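Local coordinates for phenylacetic acid degradation-related protein (Ralstonia eutropha JMP134, PDB 2PIM) that probably hydrolyses fatty acyl-CoA thioesters, as a putative thioesterase of the hotdog-fold PaaI family, at residues G37-A45 and M64-L72. Numbering follows the deposited sequence.
Sequences GSLESDYVA and MLDDVTAML
Tyr43 lies as a flat plate between strand 38-45 and the helical segment 64-72, and Met64 slides along beneath it in the opposite direction. CB of Met64 presses on one ring face, 4.0 Å from the Tyr43 centroid, a CH-pi contact offset slightly toward the rim. The Met64 chain, extended beyond CG, then carries SE to 3.6 Å from Tyr43 CB. SE also lies obliquely beside the ring, 5.2 Å from the Tyr43 centroid, a Met-aromatic contact. Its methyl CE packs against Val44 O and Ala45, whose short side chain lets the methyl come close to the backbone, CE to Ala45 CA 3.9 Å. Met64 is a selenomethionine, and its long, unbranched shape suits this groove.

With CG anti to its carbonyl carbon (chi1 -64°), Tyr43 leans back over the helix, and its hydroxyl reaches the next turn. There OH donates a hydrogen bond to Asp67 OD2, modelled at 2.4 Å, so short that its exact length is doubtful; OD2 sits at the ring edge with the carboxylate plane 85° from that of the ring. A water joins the same OD2 to Ser41 OG, a polar patch amid mostly apolar side chains. This is the hotdog fold, in which helix 58-75 is the sausage wrapped by a curved antiparallel sheet; the strand and residues 64-72 run roughly antiparallel, their axes 142° apart.

Farther along, Val68 offers a compact, branched bump: CB packs beside the Tyr43 ring edge, while CG2 meets Leu39 CD2 at 3.7 Å. Leu39 fits its fork into the hollow between Val68 and Leu72, its CD1 lying over the backbone between Met71 and Leu72 and its CB against Leu72 CB. Leu72 spreads its fork under the strand's start, CD1 near Ser38 O and CD2 3.5 Å from Gly37 O, where Gly37 and Ser38 together face Asp33 in a G1 beta bulge, the positive phi of Gly37 suiting glycine.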
ATOM      1  N   GLY A  37       7.716  16.359 -16.258  1.00 26.12           N
ATOM      2  CA  GLY A  37       7.353  14.989 -15.947  1.00 24.78           C
ATOM      3  C   GLY A  37       7.201  14.833 -14.463  1.00 24.93           C
ATOM      4  O   GLY A  37       7.766  13.935 -13.887  1.00 24.11           O
ATOM      5  N   SER A  38       6.422  15.718 -13.842  1.00 25.36           N
ATOM      6  CA  SER A  38       6.278  15.730 -12.393  1.00 25.88           C
ATOM      7  C   SER A  38       4.830  16.018 -12.030  1.00 26.15           C
ATOM      8  O   SER A  38       4.054  16.505 -12.847  1.00 22.93           O
ATOM      9  CB  SER A  38       7.199  16.778 -11.774  1.00 28.28           C
ATOM     10  OG  SER A  38       6.790  18.116 -12.083  1.00 31.93           O
ATOM     11  N   LEU A  39       4.471  15.677 -10.805  1.00 26.53           N
ATOM     12  CA  LEU A  39       3.128  15.847 -10.322  1.00 27.27           C
ATOM     13  C   LEU A  39       3.198  15.877  -8.799  1.00 27.97           C
ATOM     14  O   LEU A  39       4.050  15.265  -8.211  1.00 22.20           O
ATOM     15  CB  LEU A  39       2.222  14.709 -10.809  1.00 29.52           C
ATOM     16  CG  LEU A  39       0.737  14.759 -10.402  1.00 26.91           C
ATOM     17  CD1 LEU A  39      -0.193  14.340 -11.529  1.00 32.84           C
ATOM     18  CD2 LEU A  39       0.500  13.897  -9.203  1.00 27.33           C
ATOM     19  N   GLU A  40       2.278  16.606  -8.185  1.00 28.12           N
ATOM     20  CA  GLU A  40       2.239  16.760  -6.747  1.00 30.37           C
ATOM     21  C   GLU A  40       0.784  16.570  -6.301  1.00 27.75           C
ATOM     22  O   GLU A  40      -0.130  17.032  -6.979  1.00 24.00           O
ATOM     23  CB  GLU A  40       2.743  18.152  -6.430  1.00 32.87           C
ATOM     24  CG  GLU A  40       3.264  18.383  -5.038  1.00 44.02           C
ATOM     25  CD  GLU A  40       4.339  19.512  -4.986  1.00 36.23           C
ATOM     26  OE1 GLU A  40       5.525  19.301  -5.327  1.00 43.54           O
ATOM     27  OE2 GLU A  40       3.980  20.624  -4.601  1.00 58.67           O
ATOM     28  N   SER A  41       0.577  15.820  -5.224  1.00 25.28           N
ATOM     29  CA  SER A  41      -0.740  15.628  -4.653  1.00 25.88           C
ATOM     30  C   SER A  41      -0.678  15.658  -3.116  1.00 25.40           C
ATOM     31  O   SER A  41       0.287  15.192  -2.497  1.00 25.82           O
ATOM     32  CB  SER A  41      -1.341  14.300  -5.149  1.00 26.09           C
ATOM     33  OG  SER A  41      -2.660  14.075  -4.649  1.00 26.57           O
ATOM     34  N   ASP A  42      -1.716  16.210  -2.510  1.00 25.70           N
ATOM     35  CA  ASP A  42      -1.925  16.072  -1.081  1.00 28.76           C
ATOM     36  C   ASP A  42      -2.616  14.747  -0.773  1.00 27.43           C
ATOM     37  O   ASP A  42      -3.328  14.232  -1.618  1.00 29.31           O
ATOM     38  CB  ASP A  42      -2.827  17.189  -0.576  1.00 28.52           C
ATOM     39  CG  ASP A  42      -2.159  18.528  -0.601  1.00 33.78           C
ATOM     40  OD1 ASP A  42      -0.933  18.568  -0.402  1.00 31.81           O
ATOM     41  OD2 ASP A  42      -2.870  19.533  -0.804  1.00 26.15           O
ATOM     42  N   TYR A  43      -2.404  14.237   0.435  1.00 25.36           N
ATOM     43  CA  TYR A  43      -3.095  13.073   0.954  1.00 29.16           C
ATOM     44  C   TYR A  43      -3.411  13.360   2.434  1.00 31.88           C
ATOM     45  O   TYR A  43      -2.766  14.221   3.061  1.00 30.70           O
ATOM     46  CB  TYR A  43      -2.250  11.765   0.758  1.00 30.08           C
ATOM     47  CG  TYR A  43      -2.046  11.450  -0.716  1.00 28.61           C
ATOM     48  CD1 TYR A  43      -3.057  10.873  -1.469  1.00 25.97           C
ATOM     49  CD2 TYR A  43      -0.876  11.805  -1.363  1.00 32.23           C
ATOM     50  CE1 TYR A  43      -2.898  10.626  -2.811  1.00 26.35           C
ATOM     51  CE2 TYR A  43      -0.714  11.587  -2.716  1.00 20.10           C
ATOM     52  CZ  TYR A  43      -1.730  11.020  -3.443  1.00 27.85           C
ATOM     53  OH  TYR A  43      -1.567  10.841  -4.801  1.00 30.49           O
ATOM     54  N   VAL A  44      -4.425  12.675   2.974  1.00 30.40           N
ATOM     55  CA  VAL A  44      -4.770  12.790   4.396  1.00 30.31           C
ATOM     56  C   VAL A  44      -4.733  11.370   4.973  1.00 33.03           C
ATOM     57  O   VAL A  44      -5.379  10.464   4.443  1.00 31.58           O
ATOM     58  CB  VAL A  44      -6.161  13.424   4.637  1.00 30.40           C
ATOM     59  CG1 VAL A  44      -6.531  13.389   6.117  1.00 29.67           C
ATOM     60  CG2 VAL A  44      -6.215  14.861   4.140  1.00 26.15           C
ATOM     61  N   ALA A  45      -3.931  11.183   6.027  1.00 31.62           N
ATOM     62  CA  ALA A  45      -3.951   9.950   6.789  1.00 30.54           C
ATOM     63  C   ALA A  45      -4.980  10.154   7.916  1.00 28.34           C
ATOM     64  O   ALA A  45      -4.888  11.115   8.673  1.00 28.04           O
ATOM     65  CB  ALA A  45      -2.556   9.639   7.336  1.00 29.22           C
HETATM   66  N   MSE A  64      -0.871   5.807  -1.064  1.00 27.74           N
HETATM   67  CA  MSE A  64      -0.680   7.206  -1.505  1.00 28.41           C
HETATM   68  C   MSE A  64       0.425   7.348  -2.581  1.00 29.97           C
HETATM   69  O   MSE A  64       0.265   8.075  -3.573  1.00 30.46           O
HETATM   70  CB  MSE A  64      -0.317   8.036  -0.295  1.00 27.53           C
HETATM   71  CG  MSE A  64      -1.437   8.140   0.675  1.00 31.43           C
HETATM   72 SE   MSE A  64      -0.842   8.873   2.424  0.75 26.05          SE
HETATM   73  CE  MSE A  64      -2.458   8.554   3.480  1.00 28.89           C
ATOM     74  N   LEU A  65       1.526   6.619  -2.379  1.00 29.28           N
ATOM     75  CA  LEU A  65       2.614   6.544  -3.354  1.00 27.74           C
ATOM     76  C   LEU A  65       2.154   5.917  -4.660  1.00 28.05           C
ATOM     77  O   LEU A  65       2.531   6.361  -5.758  1.00 29.49           O
ATOM     78  CB  LEU A  65       3.829   5.814  -2.745  1.00 28.68           C
ATOM     79  CG  LEU A  65       4.604   6.637  -1.667  1.00 23.42           C
ATOM     80  CD1 LEU A  65       5.454   5.789  -0.753  1.00 31.04           C
ATOM     81  CD2 LEU A  65       5.440   7.760  -2.273  1.00 26.12           C
ATOM     82  N   ASP A  66       1.309   4.904  -4.551  1.00 28.59           N
ATOM     83  CA  ASP A  66       0.712   4.293  -5.715  1.00 29.20           C
ATOM     84  C   ASP A  66      -0.117   5.315  -6.468  1.00 29.54           C
ATOM     85  O   ASP A  66      -0.057   5.387  -7.712  1.00 34.62           O
ATOM     86  CB  ASP A  66      -0.104   3.051  -5.296  1.00 28.52           C
ATOM     87  CG  ASP A  66      -0.640   2.244  -6.503  1.00 30.65           C
ATOM     88  OD1 ASP A  66       0.075   2.037  -7.484  1.00 43.29           O
ATOM     89  OD2 ASP A  66      -1.782   1.784  -6.455  1.00 38.64           O
ATOM     90  N   ASP A  67      -0.912   6.108  -5.737  1.00 29.54           N
ATOM     91  CA  ASP A  67      -1.790   7.080  -6.378  1.00 29.77           C
ATOM     92  C   ASP A  67      -0.985   8.163  -7.124  1.00 29.76           C
ATOM     93  O   ASP A  67      -1.250   8.481  -8.282  1.00 32.11           O
ATOM     94  CB  ASP A  67      -2.715   7.753  -5.361  1.00 29.36           C
ATOM     95  CG  ASP A  67      -3.661   8.751  -6.028  1.00 32.14           C
ATOM     96  OD1 ASP A  67      -4.613   8.280  -6.664  1.00 30.36           O
ATOM     97  OD2 ASP A  67      -3.445   9.999  -5.942  1.00 33.19           O
ATOM     98  N   VAL A  68       0.013   8.727  -6.463  1.00 27.64           N
ATOM     99  CA  VAL A  68       0.739   9.858  -7.047  1.00 27.44           C
ATOM    100  C   VAL A  68       1.511   9.457  -8.313  1.00 29.01           C
ATOM    101  O   VAL A  68       1.480  10.202  -9.362  1.00 30.04           O
ATOM    102  CB  VAL A  68       1.598  10.617  -5.977  1.00 28.08           C
ATOM    103  CG1 VAL A  68       2.811   9.799  -5.535  1.00 24.31           C
ATOM    104  CG2 VAL A  68       1.975  11.962  -6.476  1.00 27.20           C
ATOM    105  N   THR A  69       2.094   8.256  -8.272  1.00 28.09           N
ATOM    106  CA  THR A  69       2.902   7.743  -9.371  1.00 25.20           C
ATOM    107  C   THR A  69       2.032   7.345 -10.578  1.00 24.93           C
ATOM    108  O   THR A  69       2.275   7.768 -11.696  1.00 22.13           O
ATOM    109  CB  THR A  69       3.858   6.606  -8.928  1.00 25.20           C
ATOM    110  OG1 THR A  69       3.133   5.474  -8.396  1.00 24.08           O
ATOM    111  CG2 THR A  69       4.852   7.124  -7.900  1.00 29.99           C
ATOM    112  N   ALA A  70       0.973   6.598 -10.321  1.00 29.08           N
ATOM    113  CA  ALA A  70      -0.022   6.249 -11.360  1.00 26.21           C
ATOM    114  C   ALA A  70      -0.770   7.437 -11.933  1.00 28.42           C
ATOM    115  O   ALA A  70      -1.193   7.434 -13.130  1.00 30.54           O
ATOM    116  CB  ALA A  70      -1.006   5.227 -10.781  1.00 27.70           C
HETATM  117  N   MSE A  71      -0.983   8.453 -11.096  1.00 29.89           N
HETATM  118  CA  MSE A  71      -1.623   9.699 -11.576  1.00 27.85           C
HETATM  119  C   MSE A  71      -0.716  10.406 -12.568  1.00 25.61           C
HETATM  120  O   MSE A  71      -1.144  10.838 -13.672  1.00 21.16           O
HETATM  121  CB  MSE A  71      -1.967  10.669 -10.425  1.00 29.73           C
HETATM  122  CG  MSE A  71      -3.333  10.458  -9.732  1.00 38.91           C
HETATM  123 SE   MSE A  71      -4.852  10.288 -10.983  0.75 38.20          SE
HETATM  124  CE  MSE A  71      -4.853   8.261 -11.240  1.00 38.12           C
ATOM    125  N   LEU A  72       0.540  10.538 -12.182  1.00 24.53           N
ATOM    126  CA  LEU A  72       1.520  11.164 -13.086  1.00 25.71           C
ATOM    127  C   LEU A  72       1.559  10.430 -14.460  1.00 24.23           C
ATOM    128  O   LEU A  72       1.440  11.056 -15.512  1.00 26.69           O
ATOM    129  CB  LEU A  72       2.891  11.239 -12.424  1.00 22.07           C
ATOM    130  CG  LEU A  72       3.992  11.680 -13.406  1.00 26.35           C
ATOM    131  CD1 LEU A  72       3.656  12.962 -14.152  1.00 21.42           C
ATOM    132  CD2 LEU A  72       5.260  11.805 -12.641  1.00 24.08           C
TER
HETATM  133  O   HOH W   1      -4.782  12.459  -5.762  1.00 15.37           O